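Local coordinates for spike protein P5 (Enterobacteria phage PRD1, PDB 1YQ5) that forms, together with proteins P31 and P2, the spike complexes at the fivefold vertices of the capsid and is essential for infectivity, at residues A6-Y11 with N137-K142; N24-F29 with L78-Y83; Y61-T66 with L120-C125; S86-A91 with I103-Y108. All blocks are in the same frame, centred on the assembly; numbering follows the deposited sequence.

Contact 1: A6-Y11 with N137-K142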
# COMPACT_ATOMS: atom_id res chain seq x y z
N ALA A 6 5.51 -12.56 -11.82
CA ALA A 6 4.35 -11.79 -11.41
C ALA A 6 3.09 -12.53 -11.80
O ALA A 6 3.09 -13.34 -12.73
CB ALA A 6 4.37 -10.41 -12.06
N LEU A 7 2.01 -12.25 -11.08
CA LEU A 7 0.73 -12.87 -11.36
C LEU A 7 -0.36 -11.90 -10.91
O LEU A 7 -0.33 -11.40 -9.79
CB LEU A 7 0.59 -14.19 -10.59
CG LEU A 7 -0.71 -14.95 -10.82
CD1 LEU A 7 -0.80 -15.35 -12.28
CD2 LEU A 7 -0.76 -16.19 -9.93
N SER A 8 -1.30 -11.61 -11.81
CA SER A 8 -2.40 -10.71 -11.51
C SER A 8 -3.70 -11.47 -11.77
O SER A 8 -3.89 -12.04 -12.85
CB SER A 8 -2.31 -9.46 -12.39
OG SER A 8 -3.29 -8.50 -12.01
N LEU A 9 -4.57 -11.50 -10.77
CA LEU A 9 -5.82 -12.23 -10.87
C LEU A 9 -7.06 -11.39 -10.59
O LEU A 9 -7.01 -10.40 -9.85
CB LEU A 9 -5.82 -13.40 -9.88
CG LEU A 9 -4.58 -14.31 -9.82
CD1 LEU A 9 -4.68 -15.21 -8.61
CD2 LEU A 9 -4.48 -15.12 -11.10
N MSE A 10 -8.17 -11.80 -11.20
CA MSE A 10 -9.45 -11.14 -10.99
C MSE A 10 -10.33 -12.26 -10.41
O MSE A 10 -10.56 -13.28 -11.07
CB MSE A 10 -10.02 -10.62 -12.31
CG MSE A 10 -11.19 -9.65 -12.14
SE MSE A 10 -12.85 -10.57 -11.74
CE MSE A 10 -13.21 -11.21 -13.54
N TYR A 11 -10.79 -12.05 -9.19
CA TYR A 11 -11.59 -13.02 -8.44
C TYR A 11 -13.01 -12.49 -8.24
O TYR A 11 -13.21 -11.38 -7.77
CB TYR A 11 -10.90 -13.22 -7.09
CG TYR A 11 -11.25 -14.46 -6.30
CD1 TYR A 11 -11.10 -15.73 -6.84
CD2 TYR A 11 -11.63 -14.36 -4.96
CE1 TYR A 11 -11.30 -16.88 -6.07
CE2 TYR A 11 -11.84 -15.49 -4.17
CZ TYR A 11 -11.67 -16.75 -4.73
OH TYR A 11 -11.84 -17.87 -3.95
N ASN A 137 -9.26 -8.11 -6.91
CA ASN A 137 -8.06 -8.19 -7.73
C ASN A 137 -6.89 -8.47 -6.80
O ASN A 137 -6.74 -7.83 -5.76
CB ASN A 137 -7.83 -6.88 -8.48
CG ASN A 137 -8.77 -6.72 -9.66
OD1 ASN A 137 -8.57 -7.33 -10.72
ND2 ASN A 137 -9.80 -5.92 -9.49
N ILE A 138 -6.08 -9.45 -7.18
CA ILE A 138 -4.92 -9.84 -6.40
C ILE A 138 -3.72 -9.87 -7.34
O ILE A 138 -3.74 -10.57 -8.35
CB ILE A 138 -5.11 -11.22 -5.76
CG1 ILE A 138 -6.26 -11.16 -4.74
CG2 ILE A 138 -3.82 -11.69 -5.11
CD1 ILE A 138 -6.68 -12.52 -4.20
N THR A 139 -2.69 -9.11 -7.01
CA THR A 139 -1.49 -9.05 -7.83
C THR A 139 -0.24 -9.18 -6.97
O THR A 139 -0.11 -8.53 -5.94
CB THR A 139 -1.41 -7.72 -8.61
OG1 THR A 139 -2.54 -7.62 -9.49
CG2 THR A 139 -0.13 -7.65 -9.42
N ALA A 140 0.68 -10.04 -7.41
CA ALA A 140 1.93 -10.24 -6.70
C ALA A 140 3.06 -10.23 -7.71
O ALA A 140 2.94 -10.78 -8.80
CB ALA A 140 1.91 -11.56 -5.95
N ALA A 141 4.16 -9.58 -7.35
CA ALA A 141 5.32 -9.50 -8.22
C ALA A 141 6.60 -9.62 -7.41
O ALA A 141 6.73 -8.99 -6.35
CB ALA A 141 5.32 -8.18 -9.00
N LYS A 142 7.53 -10.43 -7.89
CA LYS A 142 8.81 -10.61 -7.22
C LYS A 142 9.68 -9.47 -7.71
O LYS A 142 10.01 -9.41 -8.90
CB LYS A 142 9.42 -11.95 -7.63
CG LYS A 142 10.73 -12.30 -6.94
CD LYS A 142 11.26 -13.65 -7.41
CE LYS A 142 12.48 -14.08 -6.61
NZ LYS A 142 13.59 -13.10 -6.74
O HOH W 1 -5.92 -7.79 -11.65

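Contact 2: N24-F29 with L78-Y83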
# COMPACT_ATOMS: atom_id res chain seq x y z
N ASN A 24 -17.97 -11.13 8.68
CA ASN A 24 -17.11 -11.20 9.86
C ASN A 24 -16.35 -12.50 10.07
O ASN A 24 -16.42 -13.09 11.15
CB ASN A 24 -17.93 -10.91 11.12
CG ASN A 24 -17.08 -10.31 12.22
OD1 ASN A 24 -17.35 -10.50 13.41
ND2 ASN A 24 -16.07 -9.56 11.83
N ALA A 25 -15.63 -12.95 9.05
CA ALA A 25 -14.84 -14.16 9.15
C ALA A 25 -13.81 -14.10 8.03
O ALA A 25 -14.05 -13.49 6.99
CB ALA A 25 -15.72 -15.39 8.98
N LEU A 26 -12.65 -14.71 8.25
CA LEU A 26 -11.62 -14.71 7.23
C LEU A 26 -11.20 -16.12 6.86
O LEU A 26 -10.40 -16.75 7.55
CB LEU A 26 -10.39 -13.92 7.69
CG LEU A 26 -10.58 -12.40 7.81
CD1 LEU A 26 -9.30 -11.78 8.36
CD2 LEU A 26 -10.93 -11.81 6.45
N THR A 27 -11.77 -16.62 5.77
CA THR A 27 -11.46 -17.96 5.27
C THR A 27 -10.62 -17.76 4.02
O THR A 27 -11.06 -17.08 3.08
CB THR A 27 -12.75 -18.73 4.90
OG1 THR A 27 -13.59 -18.84 6.06
CG2 THR A 27 -12.40 -20.13 4.40
N ASP A 28 -9.43 -18.33 4.00
CA ASP A 28 -8.54 -18.18 2.85
C ASP A 28 -9.19 -18.59 1.54
O ASP A 28 -9.93 -19.57 1.46
CB ASP A 28 -7.24 -18.95 3.10
CG ASP A 28 -6.46 -18.40 4.28
OD1 ASP A 28 -6.52 -17.17 4.50
OD2 ASP A 28 -5.79 -19.18 4.98
N PHE A 29 -8.89 -17.81 0.50
CA PHE A 29 -9.46 -18.02 -0.83
C PHE A 29 -8.82 -19.11 -1.69
O PHE A 29 -7.59 -19.23 -1.75
CB PHE A 29 -9.41 -16.72 -1.63
CG PHE A 29 -10.26 -15.61 -1.08
CD1 PHE A 29 -9.88 -14.29 -1.25
CD2 PHE A 29 -11.46 -15.89 -0.43
CE1 PHE A 29 -10.68 -13.25 -0.79
CE2 PHE A 29 -12.27 -14.85 0.04
CZ PHE A 29 -11.88 -13.53 -0.15
N LEU A 78 -12.51 -6.11 5.88
CA LEU A 78 -11.32 -6.64 6.53
C LEU A 78 -10.50 -7.41 5.51
O LEU A 78 -11.02 -8.30 4.83
CB LEU A 78 -11.71 -7.57 7.68
CG LEU A 78 -12.79 -7.06 8.64
CD1 LEU A 78 -13.04 -8.11 9.70
CD2 LEU A 78 -12.35 -5.74 9.27
N LEU A 79 -9.21 -7.08 5.40
CA LEU A 79 -8.35 -7.77 4.44
C LEU A 79 -7.15 -8.40 5.12
O LEU A 79 -6.59 -7.84 6.07
CB LEU A 79 -7.88 -6.81 3.35
CG LEU A 79 -8.97 -6.29 2.41
CD1 LEU A 79 -9.83 -5.28 3.13
CD2 LEU A 79 -8.32 -5.65 1.18
N ARG A 80 -6.75 -9.57 4.63
CA ARG A 80 -5.62 -10.27 5.21
C ARG A 80 -4.81 -11.05 4.19
O ARG A 80 -5.36 -11.71 3.30
CB ARG A 80 -6.09 -11.24 6.30
CG ARG A 80 -4.97 -12.04 6.94
CD ARG A 80 -5.52 -13.06 7.93
NE ARG A 80 -6.11 -14.21 7.24
CZ ARG A 80 -6.96 -15.07 7.81
NH1 ARG A 80 -7.33 -14.90 9.08
NH2 ARG A 80 -7.41 -16.10 7.13
N VAL A 81 -3.49 -10.97 4.34
CA VAL A 81 -2.55 -11.68 3.49
C VAL A 81 -1.63 -12.43 4.44
O VAL A 81 -1.17 -11.87 5.44
CB VAL A 81 -1.67 -10.73 2.65
CG1 VAL A 81 -0.62 -11.53 1.89
CG2 VAL A 81 -2.54 -9.93 1.69
N LYS A 82 -1.37 -13.70 4.14
CA LYS A 82 -0.49 -14.49 4.99
C LYS A 82 0.59 -15.18 4.18
O LYS A 82 0.40 -15.49 3.01
CB LYS A 82 -1.28 -15.57 5.74
CG LYS A 82 -2.42 -15.05 6.58
CD LYS A 82 -3.04 -16.16 7.41
CE LYS A 82 -3.65 -17.24 6.54
NZ LYS A 82 -4.06 -18.44 7.33
N TYR A 83 1.74 -15.39 4.81
CA TYR A 83 2.84 -16.11 4.21
C TYR A 83 3.64 -16.72 5.35
O TYR A 83 4.21 -16.00 6.17
CB TYR A 83 3.76 -15.22 3.37
CG TYR A 83 4.78 -16.06 2.63
CD1 TYR A 83 4.40 -16.79 1.50
CD2 TYR A 83 6.07 -16.22 3.12
CE1 TYR A 83 5.29 -17.67 0.88
CE2 TYR A 83 6.97 -17.10 2.51
CZ TYR A 83 6.57 -17.83 1.39
OH TYR A 83 7.43 -18.72 0.81
O HOH W 2 -9.34 -16.49 10.60
O HOH W 3 -5.33 -14.65 4.47

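Contact 3: Y61-T66 with L120-C125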
# COMPACT_ATOMS: atom_id res chain seq x y z
N TYR A 61 8.68 -9.39 -2.38
CA TYR A 61 7.45 -9.44 -3.15
C TYR A 61 6.53 -8.26 -2.88
O TYR A 61 6.31 -7.90 -1.72
CB TYR A 61 6.69 -10.73 -2.86
CG TYR A 61 7.32 -11.96 -3.45
CD1 TYR A 61 8.45 -12.54 -2.86
CD2 TYR A 61 6.83 -12.53 -4.62
CE1 TYR A 61 9.06 -13.66 -3.44
CE2 TYR A 61 7.43 -13.63 -5.20
CZ TYR A 61 8.54 -14.20 -4.61
OH TYR A 61 9.15 -15.28 -5.21
N GLN A 62 6.01 -7.66 -3.95
CA GLN A 62 5.07 -6.56 -3.83
C GLN A 62 3.71 -7.20 -4.05
O GLN A 62 3.48 -7.85 -5.07
CB GLN A 62 5.34 -5.49 -4.90
CG GLN A 62 4.30 -4.37 -4.92
CD GLN A 62 4.09 -3.71 -3.56
OE1 GLN A 62 5.05 -3.28 -2.92
NE2 GLN A 62 2.83 -3.63 -3.13
N ILE A 63 2.82 -7.01 -3.10
CA ILE A 63 1.50 -7.62 -3.15
C ILE A 63 0.37 -6.62 -2.93
O ILE A 63 0.46 -5.74 -2.07
CB ILE A 63 1.39 -8.71 -2.07
CG1 ILE A 63 2.49 -9.75 -2.30
CG2 ILE A 63 0.01 -9.33 -2.08
CD1 ILE A 63 2.79 -10.59 -1.08
N THR A 64 -0.70 -6.77 -3.70
CA THR A 64 -1.87 -5.92 -3.57
C THR A 64 -3.14 -6.73 -3.74
O THR A 64 -3.24 -7.57 -4.63
CB THR A 64 -1.90 -4.79 -4.62
OG1 THR A 64 -0.84 -3.85 -4.37
CG2 THR A 64 -3.24 -4.05 -4.58
N MSE A 65 -4.11 -6.48 -2.87
CA MSE A 65 -5.40 -7.13 -2.97
C MSE A 65 -6.43 -6.04 -2.75
O MSE A 65 -6.37 -5.33 -1.74
CB MSE A 65 -5.59 -8.23 -1.94
CG MSE A 65 -7.02 -8.76 -1.95
SE MSE A 65 -7.33 -10.33 -0.90
CE MSE A 65 -6.72 -9.61 0.82
N THR A 66 -7.35 -5.91 -3.69
CA THR A 66 -8.40 -4.90 -3.60
C THR A 66 -9.77 -5.53 -3.77
O THR A 66 -9.90 -6.62 -4.34
CB THR A 66 -8.23 -3.83 -4.69
OG1 THR A 66 -8.21 -4.47 -5.98
CG2 THR A 66 -6.94 -3.06 -4.49
N LEU A 120 1.26 -17.76 -0.74
CA LEU A 120 0.68 -16.52 -0.26
C LEU A 120 -0.81 -16.80 -0.13
O LEU A 120 -1.44 -17.22 -1.11
CB LEU A 120 0.92 -15.40 -1.27
CG LEU A 120 2.36 -14.89 -1.42
CD1 LEU A 120 2.49 -14.04 -2.67
CD2 LEU A 120 2.74 -14.09 -0.18
N LYS A 121 -1.36 -16.61 1.06
CA LYS A 121 -2.78 -16.86 1.29
C LYS A 121 -3.53 -15.54 1.39
O LYS A 121 -3.06 -14.59 2.02
CB LYS A 121 -2.97 -17.68 2.56
CG LYS A 121 -2.33 -19.07 2.49
CD LYS A 121 -2.55 -19.85 3.79
CE LYS A 121 -1.99 -21.26 3.69
NZ LYS A 121 -2.22 -22.03 4.95
N PHE A 122 -4.71 -15.48 0.77
CA PHE A 122 -5.51 -14.26 0.77
C PHE A 122 -6.92 -14.46 1.30
O PHE A 122 -7.54 -15.52 1.09
CB PHE A 122 -5.60 -13.69 -0.65
CG PHE A 122 -4.27 -13.41 -1.29
CD1 PHE A 122 -3.52 -14.44 -1.85
CD2 PHE A 122 -3.77 -12.11 -1.32
CE1 PHE A 122 -2.28 -14.18 -2.44
CE2 PHE A 122 -2.53 -11.84 -1.90
CZ PHE A 122 -1.78 -12.88 -2.46
N SER A 123 -7.44 -13.44 1.97
CA SER A 123 -8.79 -13.47 2.50
C SER A 123 -9.29 -12.08 2.84
O SER A 123 -8.50 -11.18 3.16
CB SER A 123 -8.88 -14.35 3.75
OG SER A 123 -10.23 -14.50 4.16
N LEU A 124 -10.60 -11.91 2.77
CA LEU A 124 -11.23 -10.64 3.10
C LEU A 124 -12.72 -10.88 3.31
O LEU A 124 -13.24 -11.94 2.95
CB LEU A 124 -11.00 -9.61 1.99
CG LEU A 124 -11.57 -9.82 0.58
CD1 LEU A 124 -13.09 -9.66 0.60
CD2 LEU A 124 -10.96 -8.80 -0.37
N CYS A 125 -13.39 -9.91 3.91
CA CYS A 125 -14.82 -9.99 4.17
C CYS A 125 -15.23 -8.60 4.61
O CYS A 125 -14.42 -7.68 4.61
CB CYS A 125 -15.11 -10.94 5.33
SG CYS A 125 -14.68 -10.26 6.98

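Contact 4: S86-A91 with I103-Y108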
# COMPACT_ATOMS: atom_id res chain seq x y z
N SER A 86 3.87 -15.38 9.12
CA SER A 86 3.44 -13.98 9.13
C SER A 86 2.06 -13.74 8.54
O SER A 86 1.66 -14.39 7.58
CB SER A 86 4.44 -13.11 8.35
OG SER A 86 5.72 -13.10 8.95
N ASP A 87 1.34 -12.78 9.12
CA ASP A 87 0.03 -12.40 8.60
C ASP A 87 -0.01 -10.87 8.62
O ASP A 87 0.56 -10.23 9.51
CB ASP A 87 -1.11 -13.00 9.42
CG ASP A 87 -1.22 -12.40 10.80
OD1 ASP A 87 -0.29 -12.56 11.61
OD2 ASP A 87 -2.26 -11.75 11.07
N PHE A 88 -0.67 -10.29 7.62
CA PHE A 88 -0.77 -8.84 7.52
C PHE A 88 -2.22 -8.46 7.31
O PHE A 88 -2.91 -9.05 6.47
CB PHE A 88 0.09 -8.34 6.36
CG PHE A 88 1.46 -8.97 6.32
CD1 PHE A 88 1.69 -10.12 5.59
CD2 PHE A 88 2.51 -8.41 7.05
CE1 PHE A 88 2.95 -10.72 5.58
CE2 PHE A 88 3.77 -9.00 7.05
CZ PHE A 88 3.99 -10.16 6.31
N VAL A 89 -2.69 -7.47 8.05
CA VAL A 89 -4.09 -7.07 7.96
C VAL A 89 -4.33 -5.58 7.88
O VAL A 89 -3.44 -4.76 8.12
CB VAL A 89 -4.87 -7.59 9.17
CG1 VAL A 89 -4.70 -9.09 9.31
CG2 VAL A 89 -4.39 -6.88 10.43
N VAL A 90 -5.58 -5.25 7.54
CA VAL A 90 -6.03 -3.87 7.48
C VAL A 90 -7.56 -3.89 7.46
O VAL A 90 -8.17 -4.84 6.95
CB VAL A 90 -5.53 -3.15 6.20
CG1 VAL A 90 -6.34 -3.58 4.98
CG2 VAL A 90 -5.62 -1.65 6.40
N ALA A 91 -8.16 -2.86 8.04
CA ALA A 91 -9.61 -2.73 8.07
C ALA A 91 -9.92 -1.43 7.33
O ALA A 91 -9.26 -0.42 7.57
CB ALA A 91 -10.11 -2.66 9.50
N ILE A 103 -5.34 -3.46 0.39
CA ILE A 103 -4.19 -3.81 1.21
C ILE A 103 -3.04 -4.05 0.25
O ILE A 103 -3.16 -4.81 -0.72
CB ILE A 103 -4.41 -5.07 2.09
CG1 ILE A 103 -3.24 -5.19 3.08
CG2 ILE A 103 -4.50 -6.34 1.25
CD1 ILE A 103 -3.41 -6.28 4.15
N SER A 104 -1.93 -3.37 0.49
CA SER A 104 -0.74 -3.49 -0.34
C SER A 104 0.45 -3.70 0.57
O SER A 104 0.57 -3.06 1.61
CB SER A 104 -0.55 -2.24 -1.19
OG SER A 104 -1.55 -2.17 -2.18
N LEU A 105 1.33 -4.60 0.15
CA LEU A 105 2.49 -4.95 0.96
C LEU A 105 3.75 -5.27 0.17
O LEU A 105 3.68 -5.85 -0.91
CB LEU A 105 2.15 -6.19 1.80
CG LEU A 105 0.87 -6.19 2.63
CD1 LEU A 105 0.25 -7.58 2.63
CD2 LEU A 105 1.19 -5.73 4.04
N LEU A 106 4.88 -4.88 0.73
CA LEU A 106 6.19 -5.21 0.17
C LEU A 106 6.76 -6.02 1.32
O LEU A 106 6.99 -5.49 2.40
CB LEU A 106 7.05 -3.97 -0.07
CG LEU A 106 8.52 -4.32 -0.41
CD1 LEU A 106 8.55 -5.18 -1.65
CD2 LEU A 106 9.35 -3.06 -0.60
N ILE A 107 6.97 -7.32 1.10
CA ILE A 107 7.48 -8.18 2.15
C ILE A 107 8.56 -9.13 1.64
O ILE A 107 8.70 -9.33 0.43
CB ILE A 107 6.34 -9.05 2.72
CG1 ILE A 107 5.74 -9.92 1.61
CG2 ILE A 107 5.27 -8.17 3.34
CD1 ILE A 107 4.69 -10.91 2.08
N TYR A 108 9.32 -9.69 2.57
CA TYR A 108 10.35 -10.65 2.21
C TYR A 108 9.75 -12.03 2.41
O TYR A 108 9.16 -12.32 3.45
CB TYR A 108 11.58 -10.53 3.11
CG TYR A 108 12.64 -11.54 2.72
CD1 TYR A 108 13.44 -11.34 1.60
CD2 TYR A 108 12.79 -12.73 3.44
CE1 TYR A 108 14.36 -12.30 1.19
CE2 TYR A 108 13.71 -13.70 3.03
CZ TYR A 108 14.48 -13.48 1.91
OH TYR A 108 15.39 -14.42 1.49

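Contact 1: A6-Y11 with N137-K142
The flat carboxamide of Asn-137 comes up beside selenomethionine Met-10, the two side chains crossing obliquely, so that OD1 of Asn-137 lies 3.8 Å from CG of Met-10. At its oxygen end a water donates a hydrogen bond to Asn-137 OD1, and the same water meets Ser-8 OG at 2.7 Å. Ser-8 OG in turn bonds Thr-139 OG1 at 2.8 Å, either hydroxyl being a possible donor. Each hydroxyl is set toward the other by its first torsion: Ser-8 OG lies opposite its backbone N (chi1 -173°), Thr-139 OG1 opposite its carbonyl carbon (chi1 -62°). Amide, water and two hydroxyls thus form a line of hydrogen bonds along this face; farther along it the methyls Ala-6 CB and Ala-141 CB meet, 3.9 Å apart. Leu-106 of the second subunit packs on Thr-139 and Ala-141, and Tyr-108 of that subunit on Ser-8, which places this face at the trimer interface.

Beneath the side chains, Leu-7 pairs with Ala-140 and Leu-9 with Ile-138 through two backbone bonds each, from Leu-9 N to Ile-138 O at 2.7 Å to Ile-138 N to Leu-9 O at 3.0 Å. These four side chains turn to the other, apolar face, where Ile-51 of the opposing sheet touches Leu-7 and Ile-138. Such antiparallel pairing of the first and last strands of the domain is characteristic of the jelly roll in its TNF-like form.

Contact 2: N24-F29 with L78-Y83
One carboxylate, that of Asp-28, holds two cationic side chains of strand 76-83, each oxygen taking a different one: OD1 meets Arg-80 NH2 and OD2 meets Lys-82 NZ, both pairs at 3.0 Å. This salt-bridge network ties the irregular segment 24-29 to the outer face of that strand in the jelly roll. Lys-82 NZ arrives on the syn lone pair of OD2, while Arg-80 approaches OD1 from above the carboxylate plane, the guanidinium and carboxylate planes being 69° apart. On the arginine side OD1 lies close to the guanidinium plane and the N-H...O angle is 161°.

Arg-80 NH2 also makes a weak bond to Leu-26 O, and a water accepting from Arg-80 NH1 donates to that same carbonyl. A second water accepts from Arg-80 NE and lies 2.8 Å from Asp-28 OD1, to which it probably donates, though other acceptors compete for its protons. Bonds around its rim thus hold the guanidinium in orientation, and the bend at chi3 (76°) turns it toward Leu-26 and Asp-28. Leu-97 of the third subunit packs on Asn-24 and Leu-26. Over one guanidinium face sits Leu-26 CB, offset toward the rim and 3.5 Å from Arg-80 NH1.

Contact 3: Y61-T66 with L120-C125
The backbone oxygen of Ser-123 is approached by two groups: the backbone N-H of Arg-80, its hydrogen-bond partner in the sheet, and the selenomethionine methyl CE of Met-65, which lies 3.3 Å from Ser-123 O. That methyl has come across the middle of the jelly-roll sandwich, for strands 61-66 and 120-125 belong to opposite sheets, their axes 9.0 Å apart at closest approach and inclined by 27°. What joins them is apolar side-chain packing.

Met-65 is extended through chi1 and chi2 and turns only at chi3 (57°), a shape that carries its selenium past Phe-122 and brings the methyl to the backbone of the next residue, Ser-123. The selenium stands 3.8 Å from Phe-122 CB and 5.2 Å from the ring centroid, an oblique Met-aromatic contact, with Leu-124 CD2 touching it as well.

Ile-63 divides its branches between two partners. Its CG2 methyl lies in the ring plane of Phe-122 and meets the edge at CE2, 3.6 Å away, while Ile-138 from the strand beside 61-66 also packs on this ring. The other branch runs tip to tip toward Leu-120, where Ile-63 CD1 touches Leu-120 CD2 at 3.6 Å and CD1 of the same leucine at 3.8 Å.

Contact 4: S86-A91 with I103-Y108
At one margin of the jelly-roll sandwich, where the outermost strands of the two sheets within the chain face each other, Phe-88 on segment 86-91 packs its ring against Leu-105 and Ile-107 of segment 103-108. The strands run roughly antiparallel, 147° between their directions, and meet through apolar side chains.

Ile-107 comes from the opposite direction and sets its CG2 methyl over one face of the Phe-88 ring, 4.2 Å from the centroid and 24° off the ring normal. This is a CH-pi contact, displaced toward the rim so that Ile-107 CG2 is nearest to Phe-88 CZ. The methyl reaches the ring because CG2 of Ile-107 is anti to its carbonyl carbon, with CG1 taking the position between N and C (chi1 60°). At the root of the ring both Leu-105 methyls press on Phe-88 CB, CD2 at 3.7 Å.

Farther along, Val-90 and Ile-103 slide past each other, Val-90 CG1 lying 3.8 Å from Ile-103 CB. The extended arm of Ile-103 takes its CD1 to the backbone, 3.6 Å from Phe-88 O. Strand 76-83 flanks segment 86-91 and strand 59-68 flanks segment 103-108, while Thr-66 of the third subunit packs on Phe-88 and Leu-105.

The four contacts lie in different parts of one C-terminal jelly-roll domain. Contacts 3 and 4 are buried and bridge its two sheets with hydrocarbon, selenium and ring packing, contact 3 near the centre and contact 4 at the margin. Contact 1 is also buried but lies within a single sheet, so backbone bonds dominate. Contact 2 is at the surface, and there charges and water carry the attachment. The elements are shared: strand 135-142 of contact 1 is hydrogen-bonded to strand 59-68 of contact 3, which pairs with strand 100-109 of contact 4, while strand 76-83 of contact 2 lies between 119-126 and 86-93. All four reach neighbouring subunits of the trimer.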